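Local coordinates for protein beta-lactamase Rm3 (Uncultured bacterium, PDB 5IQK) that hydrolyses beta-lactam antibiotics as a subclass B3 metallo-beta-lactamase, a hydrolase whose active site holds two neighbouring zinc ions, at residues P153-G158 with A178-A183; A8-D13 with S221-A226; Q40-I45 with L63-E68; Q14-L19 with I57-A62; L105-G110 with K129-A134. All blocks are in the same frame, centred on the assembly; numbering follows the deposited sequence.

How the contacts relate
From the N terminus, residues 8-13 open the widest loop, which contact 2 closes only at 221-226, so the other four contacts all fall within it. Contact 4 begins at once, bringing 14-19 to helix 53-62. Contact 3 crosses it, since 40-45 lies between the two segments of contact 4 and 63-68 follows the second; the two touch, Ile60 packing on Ile67. Further along, contact 5 and then contact 1 close short loops in series. Contacts 3, 4 and 5 all reach the seven-stranded sheet. Contact 1 lies at the ends of strands of the five-stranded sheet and meets contact 2 at the zinc pair, sharing two waters.

Contact 1 (P153-G158 with A178-A183); sequences PGHTPG and ADSINA. With ZN (zinc ion), chain C.
His155 extends its ring with CG opposite the backbone N (chi1 169°), while Asn182 turns CG between its own backbone N and carbonyl carbon (chi1 58°), and these torsions lay imidazole and amide side by side with their planes only 12° apart. The two loops follow strands 145-151 and 171-178 of the metallo-beta-lactamase fold and build part of its zinc site, where His155 NE2 joins His77 and His79 in binding the metal. At the other end of the ring, ND1 donates to the backbone O of Asn182 over 2.9 Å; the N-H points almost straight at the oxygen, which lies close to the ring plane. Asn182 OD1 is also near ND1, but its angle is too poor for a hydrogen bond. The metal ligand is therefore held at both nitrogens, which fixes the rotation of the ring. Ser180 CB covers one face in a CH-pi contact, 3.8 Å from the centroid of the His155 ring. Ser180 OG reaches the metal's solvent shell, 2.6 Å from a water that lies between the two active-site zinc ions; a second, more tightly held water bridges the same pair. Backbone and second-shell groups are tied by water too. One bridges His155 N and Ser180 O, and another donates to Asp179 OD2 at 2.7 Å while pairing with Thr156 OG1. Asp179 OD1 hydrogen-bonds His77 ND1, a second-shell carboxylate orienting another zinc ligand, and accepts a weak 2.7 Å bond from Ser180 N.

Contact 2 (A8-D13 with S221-A226); sequences ATWNAD and SAHPEA. With ZN (zinc ion), chain D.
One face of the Trp10 indole is covered by His223, whose CE1 sits over the six-membered ring, offset toward its rim and 3.9 Å from CZ2. This is an edge-to-face (T-shaped) pair: the imidazole turns an edge to the indole, with ring centroids of Trp10 and His223 4.9 Å apart and planes at 75°. The ring atom next to CE1, His223 NE2, binds zinc at 2.0 Å, completing a site with Asp81 and His82; the same metal takes both waters that bridge to its neighbour. Trp10 thus flanks a metal ligand without touching the metal. The backbone that carries His223 is pinned by its carbonyl. Ser221 OG donates to His223 O over 2.7 Å from above the carbonyl plane, and Ala226 N reaches the same His223 O at 3.0 Å from the opposite face. The contact is small and lies at the surface. Trp10 at the end of helix 5-10 and Ala12 just after it form backbone hydrogen bonds with Gly30 and Lys29 respectively, and the indole also touches Asp81 on helix 80-83. On the other side, Ala222 bonds Ala178 at the end of strand 171-178, while Pro224 packs on Leu229 and Trp230 at helix 229-239.

Contact 3 (Q40-I45 with L63-E68); sequences QGHVLI and LGFRIE
His42 and Arg66 grip one water between them: His42 NE2 lies 2.9 Å from it, in the plane of the imidazole, and the backbone N of Arg66 donates to it over another 2.9 Å. The same water sits at the edge of the Phe65 ring, so it fills the corner where the two aromatic side chains meet. Their rings stand obliquely, planes at 74°, and the closest approach is His42 NE2 to Phe65 CD1 at 3.7 Å. Phe65 CB comes almost as near to that nitrogen, and Arg66 O faces the imidazole edge at CD2. Phe65 gets there with CG beside its backbone N (chi1 -58°), which swings the ring back toward strand 42-45. Deeper in, Leu44 CD2 meets Ile67 CD1 at 4.4 Å, a loose apolar contact reinforced by Leu89 of helix 86-93, which both side chains touch. The segments belong to a beta-alpha-beta crossover: one holds its first strand, 42-45, the other the loop from helix 53-62 to the parallel strand 70-74. Gly64 ends that helix with a Schellman motif, its positive phi turning the chain so that Phe65 and Ile67 come back over Ile60. On the outer side Arg66 NE lies 3.5 Å from Glu68 OE1, but that oxygen is well out of the guanidinium plane, leaving attraction of charge alone. Water and a weak bond from Ser38 N to His42 ND1 thus attend both ring nitrogens, giving the buried imidazole polar company at a junction that is apolar at Leu44 and Ile67.

Contact 4 (Q14-L19 with I57-A62); sequences QAPFRL and IANIGA
The last turns of helix 53-62, the helix of a beta-alpha-beta crossover in the metallo-beta-lactamase fold, carry Asn59 and Ala62 on one face, and Pro16 lies against both. The pyrrolidine ring spans the step between them: Pro16 CG is 3.5 Å from Asn59 O and 4.0 Å from Ala62 CB, while Pro16 CB rests 3.9 Å from Asn59 CB. At the ring's other corner Pro16 CD is 3.6 Å from Asn59 OD1. Asn59 places its CG beside the backbone N (chi1 -75°), which carries the amide past the proline toward Gln14. There Asn59 ND2 donates to a water at 3.1 Å, and that water also accepts from Gln14 N at 3.0 Å, bridging helix and incoming chain. The stronger partner of Asn59 ND2 is the backbone O of Val26, so the amide links three pieces of chain. Gln14 folds back on its own segment: NE2 points almost straight (170°) at Ala15 O over 3.0 Å, meeting it on a lone pair, while OE1 takes a bond from Lys29 NZ. Beyond Pro16 the chain enters edge strand 17-20, where Phe17 pairs through its backbone with Tyr25 of strand 23-25. Gln14 and Phe17 pack on Trp230 and Leu233 of helix 229-239, whereas Pro16 also touches Leu63 just past the end of helix 53-62, and Ile57 of that helix packs on helix 86-93.

Contact 5 (L105-G110 with K129-A134); sequences LDLASG and KDMRLA
Met131 reaches from strand 131-133 to Leu107 and Ala108 of helix 101-109, and nearly all of the contact runs along this one side chain. Its CB points to the helix, with CG beside the backbone N (chi1 -71°), and the extended CB-CG stem carries the sulfur across the gap. Met131 SD then lodges against Leu107, 3.6 Å from its CB and 3.7 Å from its CD2, so that it touches both the root and one branch of the leucine. At SD the chain bends (chi3 -74°), and the terminal CE of Met131 turns along the helix to Ala108, lying 3.7 Å from Ala108 CB and 3.8 Å from Ala108 N. Ala104, one turn earlier on the helix, also touches the methionine. The two elements belong to a beta-alpha-beta unit in which strand 96-99 leads into helix 101-109 and the chain returns as strand 131-133, at the edge of the seven-stranded sheet. Leu107 also packs on Val97 and Ala99 and so touches side chains of both strands, which pair through the backbone of Arg132 with those same two residues. The side-chain contact is apolar, thioether and methyl groups against leucine and alanine, so it depends on fit and not on direction; backbone hydrogen bonds such as Leu107 with Val128 and Arg132 with Val97 and Ala99 supply direction nearby.

Contact 1 (P153-G158 with A178-A183)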
# COMPACT_ATOMS: atom_id res chain seq x y z
N PRO A 153 6.96 7.46 -6.01
CA PRO A 153 8.19 7.23 -5.24
C PRO A 153 8.51 8.36 -4.26
O PRO A 153 7.83 9.40 -4.24
CB PRO A 153 9.26 7.13 -6.33
CG PRO A 153 8.76 8.02 -7.40
CD PRO A 153 7.25 7.85 -7.41
N GLY A 154 9.56 8.16 -3.47
CA GLY A 154 10.02 9.16 -2.52
C GLY A 154 10.35 8.51 -1.19
O GLY A 154 11.48 8.58 -0.71
N HIS A 155 9.36 7.85 -0.60
CA HIS A 155 9.59 7.03 0.59
C HIS A 155 10.49 5.86 0.20
O HIS A 155 11.33 5.42 1.00
CB HIS A 155 8.24 6.57 1.17
CG HIS A 155 8.35 5.52 2.23
ND1 HIS A 155 8.58 5.81 3.56
CD2 HIS A 155 8.21 4.17 2.16
CE1 HIS A 155 8.60 4.69 4.26
NE2 HIS A 155 8.36 3.68 3.44
N THR A 156 10.31 5.36 -1.02
CA THR A 156 11.26 4.45 -1.69
C THR A 156 11.31 4.84 -3.16
O THR A 156 10.40 5.53 -3.64
CB THR A 156 10.87 2.96 -1.59
OG1 THR A 156 9.67 2.74 -2.34
CG2 THR A 156 10.64 2.53 -0.15
N PRO A 157 12.37 4.44 -3.89
CA PRO A 157 12.43 4.79 -5.31
C PRO A 157 11.34 4.11 -6.11
O PRO A 157 11.09 4.54 -7.25
CB PRO A 157 13.80 4.27 -5.75
CG PRO A 157 14.60 4.32 -4.50
CD PRO A 157 13.66 3.91 -3.41
N GLY A 158 10.73 3.07 -5.55
CA GLY A 158 9.78 2.27 -6.32
C GLY A 158 8.32 2.37 -5.94
O GLY A 158 7.51 1.56 -6.41
N ALA A 178 -3.16 4.57 -1.47
CA ALA A 178 -2.00 5.46 -1.55
C ALA A 178 -0.80 4.85 -0.86
O ALA A 178 -0.88 4.41 0.28
CB ALA A 178 -2.32 6.81 -0.95
N ASP A 179 0.31 4.82 -1.58
CA ASP A 179 1.53 4.34 -0.98
C ASP A 179 2.01 5.31 0.09
O ASP A 179 1.62 6.48 0.12
CB ASP A 179 2.62 4.16 -2.04
CG ASP A 179 3.80 3.35 -1.52
OD1 ASP A 179 3.62 2.63 -0.49
OD2 ASP A 179 4.89 3.44 -2.10
N SER A 180 2.87 4.81 0.97
CA SER A 180 3.61 5.67 1.90
C SER A 180 4.35 6.74 1.13
O SER A 180 4.99 6.45 0.13
CB SER A 180 4.63 4.85 2.70
OG SER A 180 3.98 3.83 3.43
N ILE A 181 4.26 7.98 1.61
CA ILE A 181 5.03 9.10 1.06
C ILE A 181 5.70 9.88 2.19
O ILE A 181 6.00 11.07 2.05
CB ILE A 181 4.15 10.04 0.22
CG1 ILE A 181 2.89 10.42 1.00
CG2 ILE A 181 3.77 9.38 -1.09
CD1 ILE A 181 2.07 11.50 0.33
N ASN A 182 5.92 9.20 3.32
CA ASN A 182 6.55 9.85 4.45
C ASN A 182 8.08 9.75 4.36
O ASN A 182 8.64 8.67 4.13
CB ASN A 182 6.03 9.27 5.78
CG ASN A 182 6.22 7.75 5.92
OD1 ASN A 182 6.17 6.99 4.95
ND2 ASN A 182 6.42 7.31 7.16
N ALA A 183 8.73 10.90 4.53
CA ALA A 183 10.19 10.98 4.49
C ALA A 183 10.81 10.49 5.80
O ALA A 183 11.22 11.30 6.66
CB ALA A 183 10.63 12.42 4.19
ZN ZN C . 8.09 1.65 3.62
O HOH W 1 6.84 6.86 -1.88
O HOH W 2 7.43 3.89 -1.39
O HOH W 3 5.97 2.70 4.64
O HOH W 4 7.49 1.06 5.32

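Contact 2 (A8-D13 with S221-A226)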
# COMPACT_ATOMS: atom_id res chain seq x y z
N ALA A 8 5.13 -5.96 16.18
CA ALA A 8 3.99 -6.55 16.91
C ALA A 8 2.77 -5.63 16.83
O ALA A 8 1.64 -6.10 16.65
CB ALA A 8 4.36 -6.82 18.36
N THR A 9 3.00 -4.34 17.00
CA THR A 9 1.93 -3.35 16.88
C THR A 9 1.37 -3.28 15.47
O THR A 9 0.16 -3.31 15.27
CB THR A 9 2.41 -1.95 17.31
OG1 THR A 9 2.72 -1.97 18.70
CG2 THR A 9 1.32 -0.91 17.08
N TRP A 10 2.26 -3.17 14.49
CA TRP A 10 1.82 -3.09 13.09
C TRP A 10 1.01 -4.32 12.66
O TRP A 10 0.07 -4.20 11.87
CB TRP A 10 3.03 -2.92 12.17
CG TRP A 10 3.64 -1.52 12.23
CD1 TRP A 10 3.22 -0.46 12.97
CD2 TRP A 10 4.79 -1.07 11.50
NE1 TRP A 10 4.04 0.64 12.75
CE2 TRP A 10 5.01 0.28 11.84
CE3 TRP A 10 5.67 -1.69 10.61
CZ2 TRP A 10 6.07 1.03 11.31
CZ3 TRP A 10 6.72 -0.94 10.08
CH2 TRP A 10 6.90 0.40 10.43
N ASN A 11 1.40 -5.49 13.16
CA ASN A 11 0.77 -6.74 12.72
C ASN A 11 -0.43 -7.19 13.56
O ASN A 11 -0.95 -8.28 13.34
CB ASN A 11 1.80 -7.87 12.69
CG ASN A 11 1.36 -9.06 11.84
OD1 ASN A 11 0.90 -8.88 10.71
ND2 ASN A 11 1.49 -10.26 12.38
N ALA A 12 -0.86 -6.36 14.50
CA ALA A 12 -1.97 -6.73 15.39
C ALA A 12 -3.25 -7.02 14.61
O ALA A 12 -3.52 -6.41 13.58
CB ALA A 12 -2.21 -5.64 16.41
N ASP A 13 -4.03 -7.97 15.12
CA ASP A 13 -5.30 -8.35 14.50
C ASP A 13 -6.20 -7.17 14.21
O ASP A 13 -6.37 -6.28 15.04
CB ASP A 13 -6.08 -9.30 15.41
CG ASP A 13 -5.45 -10.66 15.52
OD1 ASP A 13 -4.47 -10.95 14.79
OD2 ASP A 13 -5.96 -11.46 16.33
N SER A 221 -4.64 4.26 2.96
CA SER A 221 -3.18 4.43 2.93
C SER A 221 -2.46 3.15 3.35
O SER A 221 -2.97 2.40 4.19
CB SER A 221 -2.74 5.59 3.83
OG SER A 221 -3.35 5.46 5.11
N ALA A 222 -1.28 2.92 2.79
CA ALA A 222 -0.50 1.70 3.05
C ALA A 222 -0.33 1.46 4.55
O ALA A 222 -0.43 0.32 5.02
CB ALA A 222 0.86 1.79 2.35
N HIS A 223 -0.11 2.54 5.30
CA HIS A 223 -0.23 2.47 6.77
C HIS A 223 -1.57 3.12 7.11
O HIS A 223 -1.73 4.33 6.94
CB HIS A 223 0.95 3.19 7.46
CG HIS A 223 2.24 2.44 7.39
ND1 HIS A 223 2.78 1.78 8.47
CD2 HIS A 223 3.10 2.25 6.36
CE1 HIS A 223 3.91 1.20 8.11
NE2 HIS A 223 4.14 1.49 6.84
N PRO A 224 -2.56 2.32 7.57
CA PRO A 224 -3.96 2.76 7.63
C PRO A 224 -4.20 4.00 8.51
O PRO A 224 -5.04 4.81 8.13
CB PRO A 224 -4.70 1.53 8.20
CG PRO A 224 -3.66 0.71 8.86
CD PRO A 224 -2.40 0.93 8.05
N GLU A 225 -3.49 4.17 9.62
CA GLU A 225 -3.73 5.33 10.47
C GLU A 225 -3.38 6.64 9.76
O GLU A 225 -3.85 7.70 10.17
CB GLU A 225 -2.94 5.23 11.79
CG GLU A 225 -2.28 3.89 12.04
CD GLU A 225 -1.06 3.67 11.16
OE1 GLU A 225 -0.99 2.61 10.51
OE2 GLU A 225 -0.19 4.56 11.10
N ALA A 226 -2.56 6.58 8.71
CA ALA A 226 -2.20 7.79 7.97
C ALA A 226 -3.39 8.32 7.17
O ALA A 226 -3.34 9.43 6.63
CB ALA A 226 -1.02 7.54 7.04
ZN ZN D . 5.46 0.58 5.59
O HOH W 3 5.97 2.70 4.64
O HOH W 4 7.49 1.06 5.32

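Contact 3 (Q40-I45 with L63-E68)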
# COMPACT_ATOMS: atom_id res chain seq x y z
N GLN A 40 -15.34 -13.26 -11.26
CA GLN A 40 -14.27 -13.82 -12.07
C GLN A 40 -12.94 -13.89 -11.31
O GLN A 40 -11.90 -14.19 -11.88
CB GLN A 40 -14.09 -12.99 -13.34
CG GLN A 40 -15.31 -13.03 -14.27
CD GLN A 40 -15.14 -12.15 -15.49
OE1 GLN A 40 -14.06 -12.10 -16.08
NE2 GLN A 40 -16.20 -11.44 -15.86
N GLY A 41 -12.99 -13.62 -10.01
CA GLY A 41 -11.80 -13.67 -9.18
C GLY A 41 -11.46 -12.31 -8.62
O GLY A 41 -12.06 -11.30 -9.02
N HIS A 42 -10.49 -12.26 -7.71
CA HIS A 42 -10.22 -11.03 -6.97
C HIS A 42 -8.82 -10.46 -7.14
O HIS A 42 -7.88 -11.13 -7.56
CB HIS A 42 -10.44 -11.25 -5.47
CG HIS A 42 -11.59 -12.15 -5.14
ND1 HIS A 42 -12.84 -12.00 -5.70
CD2 HIS A 42 -11.67 -13.22 -4.33
CE1 HIS A 42 -13.65 -12.93 -5.23
NE2 HIS A 42 -12.96 -13.69 -4.40
N VAL A 43 -8.71 -9.20 -6.75
CA VAL A 43 -7.43 -8.50 -6.68
C VAL A 43 -7.11 -8.26 -5.21
O VAL A 43 -7.99 -7.88 -4.44
CB VAL A 43 -7.47 -7.18 -7.44
CG1 VAL A 43 -6.10 -6.45 -7.32
CG2 VAL A 43 -7.81 -7.43 -8.90
N LEU A 44 -5.86 -8.51 -4.84
CA LEU A 44 -5.40 -8.28 -3.47
C LEU A 44 -4.28 -7.27 -3.51
O LEU A 44 -3.39 -7.39 -4.33
CB LEU A 44 -4.94 -9.58 -2.82
CG LEU A 44 -4.45 -9.52 -1.38
CD1 LEU A 44 -5.56 -9.04 -0.47
CD2 LEU A 44 -3.94 -10.88 -0.93
N ILE A 45 -4.37 -6.26 -2.65
CA ILE A 45 -3.35 -5.22 -2.61
C ILE A 45 -2.55 -5.31 -1.31
O ILE A 45 -3.11 -5.18 -0.22
CB ILE A 45 -3.96 -3.82 -2.74
CG1 ILE A 45 -4.86 -3.76 -3.98
CG2 ILE A 45 -2.87 -2.75 -2.85
CD1 ILE A 45 -5.47 -2.40 -4.22
N LEU A 63 -14.48 -13.03 5.55
CA LEU A 63 -15.40 -12.25 4.73
C LEU A 63 -16.26 -13.14 3.84
O LEU A 63 -17.20 -12.67 3.21
CB LEU A 63 -14.64 -11.25 3.87
CG LEU A 63 -14.03 -10.07 4.62
CD1 LEU A 63 -13.23 -9.19 3.66
CD2 LEU A 63 -15.11 -9.25 5.32
N GLY A 64 -15.88 -14.41 3.73
CA GLY A 64 -16.58 -15.35 2.86
C GLY A 64 -15.95 -15.50 1.49
O GLY A 64 -16.60 -15.99 0.56
N PHE A 65 -14.69 -15.08 1.36
CA PHE A 65 -13.97 -15.28 0.10
C PHE A 65 -12.82 -16.26 0.28
O PHE A 65 -12.57 -16.74 1.38
CB PHE A 65 -13.46 -13.93 -0.44
CG PHE A 65 -14.55 -12.93 -0.68
CD1 PHE A 65 -15.45 -13.09 -1.73
CD2 PHE A 65 -14.71 -11.84 0.17
CE1 PHE A 65 -16.47 -12.18 -1.96
CE2 PHE A 65 -15.72 -10.92 -0.05
CZ PHE A 65 -16.61 -11.09 -1.12
N ARG A 66 -12.10 -16.55 -0.81
CA ARG A 66 -11.01 -17.52 -0.77
C ARG A 66 -9.73 -16.99 -1.41
O ARG A 66 -9.79 -16.32 -2.45
CB ARG A 66 -11.40 -18.82 -1.47
CG ARG A 66 -12.70 -19.44 -0.97
CD ARG A 66 -13.11 -20.59 -1.85
NE ARG A 66 -12.14 -21.68 -1.79
CZ ARG A 66 -11.72 -22.37 -2.85
NH1 ARG A 66 -12.21 -22.10 -4.06
NH2 ARG A 66 -10.84 -23.35 -2.69
N ILE A 67 -8.59 -17.29 -0.80
CA ILE A 67 -7.29 -16.89 -1.33
C ILE A 67 -7.10 -17.55 -2.69
O ILE A 67 -6.44 -17.00 -3.57
CB ILE A 67 -6.13 -17.27 -0.37
CG1 ILE A 67 -4.79 -16.73 -0.90
CG2 ILE A 67 -6.08 -18.78 -0.16
CD1 ILE A 67 -4.76 -15.24 -1.00
N GLU A 68 -7.73 -18.70 -2.88
CA GLU A 68 -7.62 -19.45 -4.13
C GLU A 68 -8.25 -18.68 -5.28
O GLU A 68 -7.98 -18.97 -6.45
CB GLU A 68 -8.28 -20.83 -3.99
CG GLU A 68 -7.55 -21.79 -3.07
CD GLU A 68 -7.92 -21.61 -1.60
OE1 GLU A 68 -8.80 -20.78 -1.29
OE2 GLU A 68 -7.31 -22.29 -0.75
O HOH W 5 -13.72 -16.17 -3.20

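Contact 4 (Q14-L19 with I57-A62)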
# COMPACT_ATOMS: atom_id res chain seq x y z
N GLN A 14 -6.81 -7.21 13.04
CA GLN A 14 -7.93 -6.33 12.72
C GLN A 14 -9.00 -7.17 12.05
O GLN A 14 -8.73 -7.86 11.07
CB GLN A 14 -7.49 -5.19 11.80
CG GLN A 14 -8.67 -4.38 11.29
CD GLN A 14 -9.43 -3.73 12.42
OE1 GLN A 14 -8.87 -2.96 13.18
NE2 GLN A 14 -10.72 -4.04 12.54
N ALA A 15 -10.21 -7.15 12.60
CA ALA A 15 -11.33 -7.82 11.94
C ALA A 15 -11.61 -7.18 10.57
O ALA A 15 -11.69 -5.96 10.47
CB ALA A 15 -12.57 -7.78 12.82
N PRO A 16 -11.75 -8.01 9.52
CA PRO A 16 -11.95 -7.46 8.17
C PRO A 16 -13.34 -6.84 7.98
O PRO A 16 -14.26 -7.20 8.70
CB PRO A 16 -11.79 -8.69 7.27
CG PRO A 16 -12.26 -9.83 8.13
CD PRO A 16 -11.82 -9.48 9.53
N PHE A 17 -13.47 -5.92 7.03
CA PHE A 17 -14.74 -5.22 6.80
C PHE A 17 -14.86 -4.67 5.38
O PHE A 17 -13.86 -4.42 4.70
CB PHE A 17 -14.91 -4.06 7.80
CG PHE A 17 -13.76 -3.08 7.81
CD1 PHE A 17 -13.84 -1.89 7.09
CD2 PHE A 17 -12.62 -3.34 8.54
CE1 PHE A 17 -12.79 -0.99 7.09
CE2 PHE A 17 -11.57 -2.44 8.54
CZ PHE A 17 -11.66 -1.27 7.81
N ARG A 18 -16.07 -4.39 4.97
CA ARG A 18 -16.29 -3.81 3.70
C ARG A 18 -16.09 -2.33 3.73
O ARG A 18 -16.51 -1.66 4.63
CB ARG A 18 -17.71 -4.10 3.22
CG ARG A 18 -18.11 -3.34 1.99
CD ARG A 18 -19.60 -3.50 1.73
NE ARG A 18 -19.92 -4.04 0.42
CZ ARG A 18 -21.12 -4.44 0.09
NH1 ARG A 18 -22.09 -4.33 0.97
NH2 ARG A 18 -21.38 -4.91 -1.10
N LEU A 19 -15.44 -1.81 2.71
CA LEU A 19 -15.22 -0.37 2.61
C LEU A 19 -16.32 0.27 1.79
O LEU A 19 -17.07 1.12 2.28
CB LEU A 19 -13.86 -0.08 1.99
CG LEU A 19 -12.70 -0.33 2.94
CD1 LEU A 19 -11.43 -0.53 2.12
CD2 LEU A 19 -12.58 0.85 3.88
N ILE A 57 -4.93 -13.99 4.84
CA ILE A 57 -5.66 -15.15 4.33
C ILE A 57 -6.86 -15.49 5.21
O ILE A 57 -7.95 -15.75 4.70
CB ILE A 57 -4.72 -16.38 4.20
CG1 ILE A 57 -3.69 -16.12 3.10
CG2 ILE A 57 -5.52 -17.65 3.92
CD1 ILE A 57 -2.62 -17.18 2.97
N ALA A 58 -6.66 -15.47 6.53
CA ALA A 58 -7.74 -15.74 7.47
C ALA A 58 -8.84 -14.69 7.32
O ALA A 58 -10.03 -15.01 7.36
CB ALA A 58 -7.22 -15.77 8.90
N ASN A 59 -8.42 -13.44 7.12
CA ASN A 59 -9.35 -12.33 6.95
C ASN A 59 -10.16 -12.41 5.65
O ASN A 59 -11.33 -12.06 5.63
CB ASN A 59 -8.60 -10.98 6.99
CG ASN A 59 -8.18 -10.59 8.40
OD1 ASN A 59 -8.67 -11.15 9.38
ND2 ASN A 59 -7.31 -9.59 8.51
N ILE A 60 -9.53 -12.87 4.57
CA ILE A 60 -10.23 -13.07 3.31
C ILE A 60 -11.34 -14.11 3.52
O ILE A 60 -12.46 -13.90 3.09
CB ILE A 60 -9.27 -13.51 2.19
CG1 ILE A 60 -8.30 -12.38 1.84
CG2 ILE A 60 -10.04 -13.97 0.93
CD1 ILE A 60 -7.19 -12.79 0.90
N GLY A 61 -11.00 -15.20 4.21
CA GLY A 61 -11.97 -16.24 4.52
C GLY A 61 -13.11 -15.79 5.39
O GLY A 61 -14.27 -16.17 5.18
N ALA A 62 -12.80 -14.97 6.39
CA ALA A 62 -13.80 -14.50 7.35
C ALA A 62 -14.87 -13.68 6.65
O ALA A 62 -16.02 -13.64 7.08
CB ALA A 62 -13.13 -13.69 8.45
O HOH W 6 -5.54 -8.97 10.93

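Contact 5 (L105-G110 with K129-A134)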
# COMPACT_ATOMS: atom_id res chain seq x y z
N LEU A 105 12.66 -5.34 -8.09
CA LEU A 105 14.02 -5.73 -7.77
C LEU A 105 14.12 -6.13 -6.30
O LEU A 105 14.76 -7.14 -5.98
CB LEU A 105 15.00 -4.61 -8.08
CG LEU A 105 15.21 -4.25 -9.55
CD1 LEU A 105 16.10 -3.03 -9.64
CD2 LEU A 105 15.81 -5.42 -10.30
N ASP A 106 13.50 -5.35 -5.42
CA ASP A 106 13.46 -5.71 -4.00
C ASP A 106 12.75 -7.05 -3.78
O ASP A 106 13.25 -7.93 -3.08
CB ASP A 106 12.75 -4.64 -3.15
CG ASP A 106 13.37 -3.27 -3.27
OD1 ASP A 106 14.53 -3.16 -3.72
OD2 ASP A 106 12.69 -2.29 -2.89
N LEU A 107 11.57 -7.19 -4.39
CA LEU A 107 10.75 -8.39 -4.22
C LEU A 107 11.49 -9.65 -4.66
O LEU A 107 11.43 -10.68 -3.99
CB LEU A 107 9.43 -8.26 -4.98
CG LEU A 107 8.26 -7.63 -4.24
CD1 LEU A 107 8.59 -6.24 -3.68
CD2 LEU A 107 7.06 -7.57 -5.17
N ALA A 108 12.20 -9.54 -5.79
CA ALA A 108 12.89 -10.68 -6.37
C ALA A 108 14.04 -11.20 -5.49
O ALA A 108 14.34 -12.39 -5.49
CB ALA A 108 13.41 -10.33 -7.77
N SER A 109 14.66 -10.31 -4.72
CA SER A 109 15.79 -10.70 -3.90
C SER A 109 15.41 -10.79 -2.42
O SER A 109 16.16 -11.33 -1.61
CB SER A 109 16.95 -9.71 -4.07
OG SER A 109 16.57 -8.42 -3.62
N GLY A 110 14.24 -10.27 -2.09
CA GLY A 110 13.78 -10.25 -0.71
C GLY A 110 14.54 -9.24 0.13
O GLY A 110 14.60 -9.36 1.36
N LYS A 129 8.62 -14.99 -6.47
CA LYS A 129 9.08 -15.79 -7.60
C LYS A 129 8.63 -15.22 -8.96
O LYS A 129 9.45 -15.05 -9.86
CB LYS A 129 8.57 -17.23 -7.40
CG LYS A 129 9.29 -18.32 -8.18
CD LYS A 129 8.57 -19.67 -8.01
CE LYS A 129 9.44 -20.84 -8.43
NZ LYS A 129 8.69 -22.12 -8.57
N ASP A 130 7.35 -14.93 -9.10
CA ASP A 130 6.77 -14.57 -10.40
C ASP A 130 6.10 -13.21 -10.38
O ASP A 130 5.21 -12.96 -9.57
CB ASP A 130 5.79 -15.65 -10.85
CG ASP A 130 6.45 -17.00 -10.99
OD1 ASP A 130 7.46 -17.10 -11.72
OD2 ASP A 130 5.96 -17.97 -10.36
N MET A 131 6.53 -12.32 -11.28
CA MET A 131 6.08 -10.93 -11.23
C MET A 131 5.78 -10.29 -12.58
O MET A 131 6.28 -10.72 -13.61
CB MET A 131 7.13 -10.09 -10.52
CG MET A 131 7.22 -10.37 -9.03
SD MET A 131 8.35 -9.23 -8.27
CE MET A 131 9.92 -9.90 -8.82
N ARG A 132 4.94 -9.26 -12.55
CA ARG A 132 4.69 -8.43 -13.72
C ARG A 132 5.03 -6.98 -13.40
O ARG A 132 4.67 -6.49 -12.34
CB ARG A 132 3.23 -8.55 -14.18
CG ARG A 132 2.83 -9.95 -14.61
CD ARG A 132 3.76 -10.44 -15.71
NE ARG A 132 3.51 -11.83 -16.08
CZ ARG A 132 2.63 -12.21 -17.00
NH1 ARG A 132 1.89 -11.30 -17.63
NH2 ARG A 132 2.47 -13.49 -17.28
N LEU A 133 5.72 -6.30 -14.30
CA LEU A 133 6.11 -4.93 -13.98
C LEU A 133 4.94 -3.96 -14.19
O LEU A 133 4.26 -4.00 -15.22
CB LEU A 133 7.31 -4.52 -14.83
CG LEU A 133 8.55 -5.37 -14.57
CD1 LEU A 133 9.72 -4.89 -15.40
CD2 LEU A 133 8.90 -5.34 -13.09
N ALA A 134 4.72 -3.10 -13.20
CA ALA A 134 3.68 -2.07 -13.26
C ALA A 134 4.32 -0.70 -13.41
O ALA A 134 4.96 -0.20 -12.49
CB ALA A 134 2.82 -2.12 -12.01